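PDB 4JJ9: 5-carboxymethyl-2-hydroxymuconate delta-isomerase from Bordetella bronchiseptica, which probably isomerises 5-carboxymethyl-2-hydroxymuconate by moving a double bond, a step in the breakdown of homoprotocatechuate, and forms a trimer. Local coordinates for residues Y30-D35 against P74-I80; L38-V43 against A127-P131; I80-G84 against D95-A99; L47-M51 against T120-A125. All coordinates share one frame; numbering follows the deposited sequence.

In the fold
Two of the contacts lie at one end of a four-stranded mixed sheet, and the other two join the helices packed on it. Contacts 1 and 3, at the sheet end, have centres 9 Å apart, share Ile80, and meet through neighbouring strands 25-31 and 97-105. Contacts 2 and 4, centres 11 Å apart, both join helix 40-51 to helix 111-135. Along the chain, contact 3 follows contact 1, and it is nested with contact 4 inside the loop closed by contact 2. Met40 on Tyr30 links the helix layer to contact 1. All four contacts border neighbouring subunits of the trimer, and strand 77-80 of contact 1 continues the sheet into the second subunit.

Contact 1. Residues Y30-D35 against P74-I80; sequences YSGNLD and PAPHYAI
Tyr30 and Ser31 run parallel to Pro74 and Ala75 as neighbouring strand ends. Ala75 N gives a nearly straight bond to Tyr30 O (2.7 Å, 169° at the hydrogen), and Ala75 O in turn takes Gly32 N at 2.9 Å, a more bent bond made where the first chain turns off the strand. From Gly32 to Asp35 the backbone coils helically, while the second chain breaks at Pro76 and resumes as strand 77-80.

On one face of the sheet the Tyr30 ring lies against Pro74, whose CA sits 3.7 Å above the ring centre; Tyr30 OH reaches past it to Asp35 OD1 (2.7 Å). The carboxylate, meeting this phenol on its syn side, also brings OD2 to 3.3 Å from Pro74 CB. On the face of Ser31, Tyr78 leans back toward the first strand with CG between its backbone N and carbonyl carbon (chi1 48°), which puts its ring under Ser31 CB, 3.6 Å from the centroid and almost on the normal: a CH-pi contact. Ser31 OG bonds Asn33 OD1 in the amide plane at 2.7 Å, and Asn33 CB closes on Tyr78 OH.

Residues His77 to Ala79 pair antiparallel with a strand of the second subunit. The contact thus joins the two parallel strands of a beta-alpha-beta unit, strand 25-31, helix 40-51, strand 69-80, at the edge where the sheet continues into the trimer.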
# COMPACT_ATOMS: atom_id res chain seq x y z
N TYR A 30 -7.04 3.02 7.12
CA TYR A 30 -7.98 3.85 7.86
C TYR A 30 -7.31 4.67 8.95
O TYR A 30 -6.22 4.33 9.41
CB TYR A 30 -9.13 3.00 8.42
CG TYR A 30 -8.74 2.00 9.48
CD1 TYR A 30 -8.18 0.76 9.14
CD2 TYR A 30 -8.96 2.27 10.84
CE1 TYR A 30 -7.84 -0.18 10.12
CE2 TYR A 30 -8.64 1.35 11.82
CZ TYR A 30 -8.07 0.13 11.45
OH TYR A 30 -7.73 -0.77 12.43
N SER A 31 -7.96 5.76 9.35
CA SER A 31 -7.45 6.58 10.44
C SER A 31 -7.56 5.84 11.78
O SER A 31 -8.58 5.22 12.08
CB SER A 31 -8.18 7.93 10.48
OG SER A 31 -9.58 7.74 10.61
N GLY A 32 -6.49 5.91 12.58
CA GLY A 32 -6.36 5.09 13.78
C GLY A 32 -7.44 5.33 14.82
O GLY A 32 -7.73 4.44 15.63
N ASN A 33 -8.04 6.52 14.79
CA ASN A 33 -9.14 6.83 15.72
C ASN A 33 -10.36 5.92 15.58
O ASN A 33 -11.15 5.79 16.52
CB ASN A 33 -9.54 8.32 15.65
CG ASN A 33 -10.03 8.75 14.26
OD1 ASN A 33 -9.89 8.03 13.26
ND2 ASN A 33 -10.60 9.95 14.20
N LEU A 34 -10.52 5.28 14.43
CA LEU A 34 -11.65 4.37 14.23
C LEU A 34 -11.57 3.13 15.13
O LEU A 34 -12.59 2.50 15.42
CB LEU A 34 -11.78 3.96 12.76
CG LEU A 34 -12.02 5.09 11.76
CD1 LEU A 34 -12.35 4.51 10.38
CD2 LEU A 34 -13.13 6.03 12.21
N ASP A 35 -10.37 2.78 15.58
CA ASP A 35 -10.17 1.64 16.47
C ASP A 35 -10.85 1.82 17.82
O ASP A 35 -11.09 0.85 18.52
CB ASP A 35 -8.68 1.37 16.71
CG ASP A 35 -8.04 0.61 15.58
OD1 ASP A 35 -8.75 -0.12 14.85
OD2 ASP A 35 -6.81 0.73 15.44
N PRO A 74 -4.53 0.53 10.71
CA PRO A 74 -4.80 1.86 11.27
C PRO A 74 -3.58 2.77 11.16
O PRO A 74 -2.47 2.40 11.56
CB PRO A 74 -5.11 1.57 12.75
CG PRO A 74 -4.47 0.25 13.05
CD PRO A 74 -4.38 -0.51 11.75
N ALA A 75 -3.78 3.96 10.61
CA ALA A 75 -2.70 4.94 10.51
C ALA A 75 -2.62 5.74 11.82
O ALA A 75 -3.62 6.29 12.27
CB ALA A 75 -2.94 5.88 9.31
N PRO A 76 -1.42 5.80 12.42
CA PRO A 76 -1.26 6.57 13.66
C PRO A 76 -1.21 8.08 13.45
O PRO A 76 -1.39 8.85 14.41
CB PRO A 76 0.09 6.08 14.20
CG PRO A 76 0.84 5.62 13.00
CD PRO A 76 -0.18 5.11 12.02
N HIS A 77 -0.96 8.51 12.22
CA HIS A 77 -0.85 9.92 11.87
C HIS A 77 -1.67 10.14 10.62
O HIS A 77 -1.59 9.37 9.66
CB HIS A 77 0.61 10.33 11.63
CG HIS A 77 1.53 9.93 12.74
ND1 HIS A 77 1.46 10.50 14.00
CD2 HIS A 77 2.52 9.02 12.79
CE1 HIS A 77 2.38 9.95 14.77
NE2 HIS A 77 3.03 9.04 14.06
N TYR A 78 -2.50 11.18 10.63
CA TYR A 78 -3.38 11.45 9.50
C TYR A 78 -3.89 12.88 9.57
O TYR A 78 -3.82 13.53 10.63
CB TYR A 78 -4.55 10.46 9.47
CG TYR A 78 -5.23 10.29 10.81
CD1 TYR A 78 -4.82 9.30 11.70
CD2 TYR A 78 -6.29 11.12 11.19
CE1 TYR A 78 -5.41 9.15 12.93
CE2 TYR A 78 -6.89 10.97 12.43
CZ TYR A 78 -6.45 9.98 13.29
OH TYR A 78 -7.03 9.81 14.53
N ALA A 79 -4.36 13.36 8.43
CA ALA A 79 -5.03 14.65 8.31
C ALA A 79 -6.19 14.46 7.36
O ALA A 79 -6.04 13.87 6.29
CB ALA A 79 -4.08 15.71 7.79
N ILE A 80 -7.36 14.93 7.77
CA ILE A 80 -8.57 14.67 7.00
C ILE A 80 -9.29 15.98 6.76
O ILE A 80 -9.52 16.75 7.71
CB ILE A 80 -9.53 13.69 7.74
CG1 ILE A 80 -8.84 12.36 8.06
CG2 ILE A 80 -10.82 13.46 6.94
CD1 ILE A 80 -9.56 11.56 9.12

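Contact 2. Residues L38-V43 against A127-P131; sequences LDMGAV and ALLAP
Leu128 reaches from helix 111-135 to the first turn of helix 40-51 and meets Val43 and Ala42 there. Its CB faces Val43 CG1 at 4.4 Å. Beyond CG the chain forks: CD1 comes to 3.7 Å from the backbone Val43 O, while CD2 lies 4.3 Å from Ala42 O. The same residue's carbonyl O is touched by Leu38 CD2 at 4.0 Å, so the side chain and the backbone of Leu128 deal with different parts of the opposing segment.

Leu129, one step on, works through a single methyl. With CG anti to its carbonyl carbon (chi1 -58°), the leucine points CD2 at three residues. Both Val43 methyls, CG1 and CG2, stand 3.9 Å from it, the valine crossing the leucine at about a right angle; Leu38 CD2 comes to 4.0 Å, and CE of Met40, a selenomethionine, to 4.2 Å. These contacts are apolar throughout.

Asp39 occupies the N-cap position of helix 40-51, its OD1 accepting a weak bond from Gly41 N. Met40 also rests on Ile28 and Tyr30 of strand 25-31, and Leu129 on Phe155 of the second subunit. Helix 111-135 is kinked at Pro131, whose imide nitrogen has no hydrogen to give to the preceding turn. The arrangement is helix-to-helix packing in the helical layer of an alpha/beta sandwich, at the start of helix 40-51.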
# COMPACT_ATOMS: atom_id res chain seq x y z
N LEU A 38 -14.89 0.73 16.72
CA LEU A 38 -15.28 -0.65 16.40
C LEU A 38 -14.12 -1.61 16.32
O LEU A 38 -12.95 -1.21 16.26
CB LEU A 38 -16.12 -0.74 15.11
CG LEU A 38 -15.77 -0.01 13.82
CD1 LEU A 38 -14.30 -0.09 13.46
CD2 LEU A 38 -16.65 -0.53 12.66
N ASP A 39 -14.46 -2.90 16.33
CA ASP A 39 -13.50 -3.97 16.17
C ASP A 39 -13.30 -4.18 14.68
O ASP A 39 -14.18 -4.70 13.99
CB ASP A 39 -14.03 -5.25 16.83
CG ASP A 39 -13.14 -6.46 16.59
OD1 ASP A 39 -11.97 -6.31 16.17
OD2 ASP A 39 -13.62 -7.58 16.86
N MSE A 40 -12.12 -3.78 14.20
CA MSE A 40 -11.82 -3.84 12.78
C MSE A 40 -11.59 -5.28 12.32
O MSE A 40 -11.74 -5.58 11.13
CB MSE A 40 -10.63 -2.94 12.46
CG MSE A 40 -10.31 -2.78 10.98
SE MSE A 40 -11.74 -2.07 9.83
CE MSE A 40 -12.62 -0.86 11.07
N GLY A 41 -11.24 -6.15 13.26
CA GLY A 41 -11.10 -7.58 12.97
C GLY A 41 -12.43 -8.17 12.51
O GLY A 41 -12.47 -8.95 11.56
N ALA A 42 -13.51 -7.80 13.19
CA ALA A 42 -14.84 -8.27 12.82
C ALA A 42 -15.24 -7.75 11.44
O ALA A 42 -15.90 -8.45 10.67
CB ALA A 42 -15.86 -7.85 13.86
N VAL A 43 -14.82 -6.52 11.11
CA VAL A 43 -15.06 -5.96 9.78
C VAL A 43 -14.33 -6.78 8.71
O VAL A 43 -14.91 -7.13 7.68
CB VAL A 43 -14.66 -4.46 9.69
CG1 VAL A 43 -14.76 -3.95 8.26
CG2 VAL A 43 -15.56 -3.61 10.61
N ALA A 127 -22.82 -2.12 5.45
CA ALA A 127 -23.48 -2.76 6.59
C ALA A 127 -22.56 -2.88 7.80
O ALA A 127 -22.97 -2.62 8.94
CB ALA A 127 -24.03 -4.12 6.20
N LEU A 128 -21.30 -3.27 7.56
CA LEU A 128 -20.35 -3.50 8.64
C LEU A 128 -19.84 -2.21 9.26
O LEU A 128 -19.52 -2.19 10.45
CB LEU A 128 -19.15 -4.32 8.14
CG LEU A 128 -19.43 -5.80 7.82
CD1 LEU A 128 -18.37 -6.31 6.84
CD2 LEU A 128 -19.48 -6.66 9.09
N LEU A 129 -19.76 -1.16 8.46
CA LEU A 129 -19.24 0.12 8.94
C LEU A 129 -20.32 1.13 9.34
O LEU A 129 -20.00 2.24 9.74
CB LEU A 129 -18.26 0.71 7.92
CG LEU A 129 -17.05 -0.16 7.56
CD1 LEU A 129 -16.38 0.34 6.29
CD2 LEU A 129 -16.05 -0.25 8.70
N ALA A 130 -21.59 0.73 9.25
CA ALA A 130 -22.72 1.62 9.59
C ALA A 130 -22.72 2.19 11.03
O ALA A 130 -23.01 3.39 11.20
CB ALA A 130 -24.06 0.93 9.29
N PRO A 131 -22.41 1.36 12.05
CA PRO A 131 -22.34 1.90 13.42
C PRO A 131 -21.34 3.05 13.58
O PRO A 131 -21.55 3.92 14.42
CB PRO A 131 -21.88 0.70 14.24
CG PRO A 131 -22.45 -0.47 13.50
CD PRO A 131 -22.29 -0.11 12.05

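Contact 3. Residues I80-G84 against D95-A99; sequences IADGG and DYGFA
An Asx turn in the loop leading to helix 85-89 receives the hydroxyl of Tyr96, so that Asp82 OD1 holds two donors. Gly84 N closes the turn on it at 3.1 Å, coming from above the carboxylate plane, and Tyr96 OH donates at 2.7 Å to the syn lone pair. Ring and carboxylate are nearly coplanar, 11° apart, with OD1 at the ring edge. The other oxygen, OD2, takes Ala86 N, while Tyr96 OH accepts from Gly87 N; together they fasten the beginning of the short helix, whose N-cap position is Gly84.

Asp82 itself sits in a type II' turn from Ile80 to Gly83, closed by Gly83 N to Ile80 O at 3.0 Å. Ala81 CB approaches Tyr96 CE2 to 3.9 Å. Ile80 covers the other end of the tyrosine: CD1 reaches Tyr96 O at 3.4 Å and Gly97 C at 3.6 Å, and CG2 meets Tyr96 CB at 3.9 Å as well as the edge of the Phe98 ring.

A sulfate lies about 4 Å from the Phe98 side chain, and Ala81 O accepts from Arg45 of the second subunit. The contact is an Asx turn and a type II' turn, leading into helix 85-89, held against the start of strand 97-105 beside the trimer interface.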
# COMPACT_ATOMS: atom_id res chain seq x y z
N ILE A 80 -7.36 14.93 7.77
CA ILE A 80 -8.57 14.67 7.00
C ILE A 80 -9.29 15.98 6.76
O ILE A 80 -9.52 16.75 7.71
CB ILE A 80 -9.53 13.69 7.74
CG1 ILE A 80 -8.84 12.36 8.06
CG2 ILE A 80 -10.82 13.46 6.94
CD1 ILE A 80 -9.56 11.56 9.12
N ALA A 81 -9.63 16.23 5.50
CA ALA A 81 -10.47 17.37 5.12
C ALA A 81 -9.91 18.67 5.68
O ALA A 81 -8.71 18.92 5.57
CB ALA A 81 -11.93 17.13 5.56
N ASP A 82 -10.75 19.49 6.30
CA ASP A 82 -10.31 20.79 6.80
C ASP A 82 -9.78 20.75 8.24
O ASP A 82 -9.57 21.79 8.85
CB ASP A 82 -11.46 21.81 6.70
CG ASP A 82 -12.62 21.49 7.64
OD1 ASP A 82 -12.65 20.38 8.23
OD2 ASP A 82 -13.50 22.36 7.81
N GLY A 83 -9.62 19.55 8.79
CA GLY A 83 -9.08 19.41 10.13
C GLY A 83 -10.05 19.66 11.27
O GLY A 83 -9.64 19.74 12.43
N GLY A 84 -11.34 19.78 10.95
CA GLY A 84 -12.38 19.80 11.98
C GLY A 84 -13.28 21.03 11.97
O GLY A 84 -14.35 21.02 12.59
N ASP A 95 -13.92 15.70 14.89
CA ASP A 95 -12.94 14.62 14.95
C ASP A 95 -13.30 13.62 13.85
O ASP A 95 -14.01 12.65 14.11
CB ASP A 95 -12.97 13.95 16.32
CG ASP A 95 -11.77 13.02 16.57
OD1 ASP A 95 -10.91 12.87 15.67
OD2 ASP A 95 -11.69 12.44 17.68
N TYR A 96 -12.84 13.86 12.64
CA TYR A 96 -13.24 13.05 11.50
C TYR A 96 -12.46 11.74 11.44
O TYR A 96 -11.37 11.63 12.01
CB TYR A 96 -12.97 13.77 10.17
CG TYR A 96 -13.44 15.20 10.06
CD1 TYR A 96 -14.67 15.61 10.58
CD2 TYR A 96 -12.66 16.13 9.38
CE1 TYR A 96 -15.08 16.94 10.44
CE2 TYR A 96 -13.07 17.45 9.23
CZ TYR A 96 -14.28 17.85 9.77
OH TYR A 96 -14.67 19.16 9.61
N GLY A 97 -13.01 10.79 10.70
CA GLY A 97 -12.31 9.55 10.36
C GLY A 97 -12.36 9.28 8.87
O GLY A 97 -13.08 9.96 8.13
N PHE A 98 -11.58 8.31 8.41
CA PHE A 98 -11.63 7.90 7.00
C PHE A 98 -11.23 6.44 6.93
O PHE A 98 -10.36 6.00 7.68
CB PHE A 98 -10.70 8.75 6.11
CG PHE A 98 -11.20 8.92 4.68
CD1 PHE A 98 -11.16 7.85 3.78
CD2 PHE A 98 -11.73 10.14 4.24
CE1 PHE A 98 -11.64 8.00 2.47
CE2 PHE A 98 -12.21 10.30 2.94
CZ PHE A 98 -12.17 9.22 2.05
N ALA A 99 -11.91 5.68 6.07
CA ALA A 99 -11.44 4.34 5.69
C ALA A 99 -11.44 4.22 4.17
O ALA A 99 -12.40 4.61 3.50
CB ALA A 99 -12.28 3.24 6.33

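Contact 4. Residues L47-M51 against T120-A125; sequences LADAM and TIAQAA
Ala125 N bonds Ile121 O at 2.8 Å, a helical link of helix 111-135, and Leu47 CD2 packs against both ends of that bond, 3.9 Å from Ala125 N and 4.0 Å from Ile121 O. The same methyl touches Ile121 CG2 and Ala125 CB.

One turn further along helix 40-51, Ala50 meets Ala124 methyl to methyl. The CB atoms are only 3.4 Å apart, tighter than usual for carbons, and the axes of the two segments pass 9.1 Å apart. Thr120 turns CG2 anti to its own nitrogen, toward Ala50 O at 3.7 Å, while its OG1 bonds back to Arg116 O in its own helix. On the sheet side, Met51, a selenomethionine, crosses Ile121 obliquely: CG lies 3.6 Å from Ile121 CD1, and the side chain also packs on Pro24, Phe63 and Thr68.

Beneath, Leu47 and Ile121 rest on Ile28 and Leu26 of strand 25-31, and Met51 and Ala125 on Leu103 and Leu101 of strand 97-105. The segments run nearly antiparallel, at 152°. This is the pairing of two helices laid side by side on one face of a mixed sheet, consistent with the alpha/beta fold of the tautomerase relatives of this isomerase.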
# COMPACT_ATOMS: atom_id res chain seq x y z
N LEU A 47 -16.09 -8.91 5.67
CA LEU A 47 -15.76 -8.64 4.27
C LEU A 47 -15.29 -9.90 3.55
O LEU A 47 -15.66 -10.12 2.39
CB LEU A 47 -14.72 -7.52 4.15
CG LEU A 47 -15.25 -6.12 4.45
CD1 LEU A 47 -14.09 -5.12 4.64
CD2 LEU A 47 -16.23 -5.62 3.38
N ALA A 48 -14.50 -10.72 4.23
CA ALA A 48 -14.03 -12.00 3.68
C ALA A 48 -15.22 -12.92 3.43
O ALA A 48 -15.32 -13.54 2.37
CB ALA A 48 -13.02 -12.66 4.61
N ASP A 49 -16.13 -13.00 4.40
CA ASP A 49 -17.37 -13.76 4.24
C ASP A 49 -18.14 -13.30 3.01
O ASP A 49 -18.62 -14.13 2.23
CB ASP A 49 -18.25 -13.63 5.48
CG ASP A 49 -17.75 -14.45 6.65
OD1 ASP A 49 -16.77 -15.21 6.49
OD2 ASP A 49 -18.34 -14.34 7.75
N ALA A 50 -18.24 -11.98 2.83
CA ALA A 50 -18.94 -11.41 1.68
C ALA A 50 -18.27 -11.74 0.35
O ALA A 50 -18.95 -12.03 -0.63
CB ALA A 50 -19.09 -9.90 1.84
N MSE A 51 -16.94 -11.71 0.31
CA MSE A 51 -16.19 -12.03 -0.91
C MSE A 51 -16.46 -13.46 -1.41
O MSE A 51 -16.62 -13.68 -2.61
CB MSE A 51 -14.69 -11.84 -0.70
CG MSE A 51 -14.26 -10.38 -0.71
SE MSE A 51 -12.37 -10.17 -0.30
CE MSE A 51 -11.58 -11.07 -1.84
N THR A 120 -21.54 -6.44 -4.21
CA THR A 120 -21.59 -7.36 -3.07
C THR A 120 -20.69 -6.86 -1.92
O THR A 120 -21.12 -6.76 -0.77
CB THR A 120 -21.20 -8.80 -3.48
OG1 THR A 120 -22.05 -9.25 -4.55
CG2 THR A 120 -21.34 -9.77 -2.30
N ILE A 121 -19.44 -6.53 -2.26
CA ILE A 121 -18.49 -6.09 -1.23
C ILE A 121 -18.84 -4.71 -0.66
O ILE A 121 -18.78 -4.51 0.56
CB ILE A 121 -17.03 -6.18 -1.73
CG1 ILE A 121 -16.69 -7.64 -2.04
CG2 ILE A 121 -16.07 -5.62 -0.68
CD1 ILE A 121 -15.48 -7.82 -2.94
N ALA A 122 -19.23 -3.78 -1.54
CA ALA A 122 -19.65 -2.44 -1.11
C ALA A 122 -20.87 -2.51 -0.17
O ALA A 122 -20.91 -1.82 0.84
CB ALA A 122 -19.96 -1.56 -2.30
N GLN A 123 -21.84 -3.35 -0.51
CA GLN A 123 -23.02 -3.53 0.35
C GLN A 123 -22.65 -4.10 1.72
O GLN A 123 -23.21 -3.69 2.74
CB GLN A 123 -24.09 -4.37 -0.35
CG GLN A 123 -24.86 -3.59 -1.42
CD GLN A 123 -25.65 -4.47 -2.38
OE1 GLN A 123 -25.97 -5.62 -2.08
NE2 GLN A 123 -25.99 -3.91 -3.54
N ALA A 124 -21.72 -5.05 1.73
CA ALA A 124 -21.19 -5.61 2.98
C ALA A 124 -20.44 -4.55 3.79
O ALA A 124 -20.60 -4.47 5.00
CB ALA A 124 -20.29 -6.79 2.69
N ALA A 125 -19.62 -3.75 3.11
CA ALA A 125 -18.86 -2.70 3.78
C ALA A 125 -19.80 -1.66 4.41
O ALA A 125 -19.59 -1.26 5.56
CB ALA A 125 -17.88 -2.05 2.81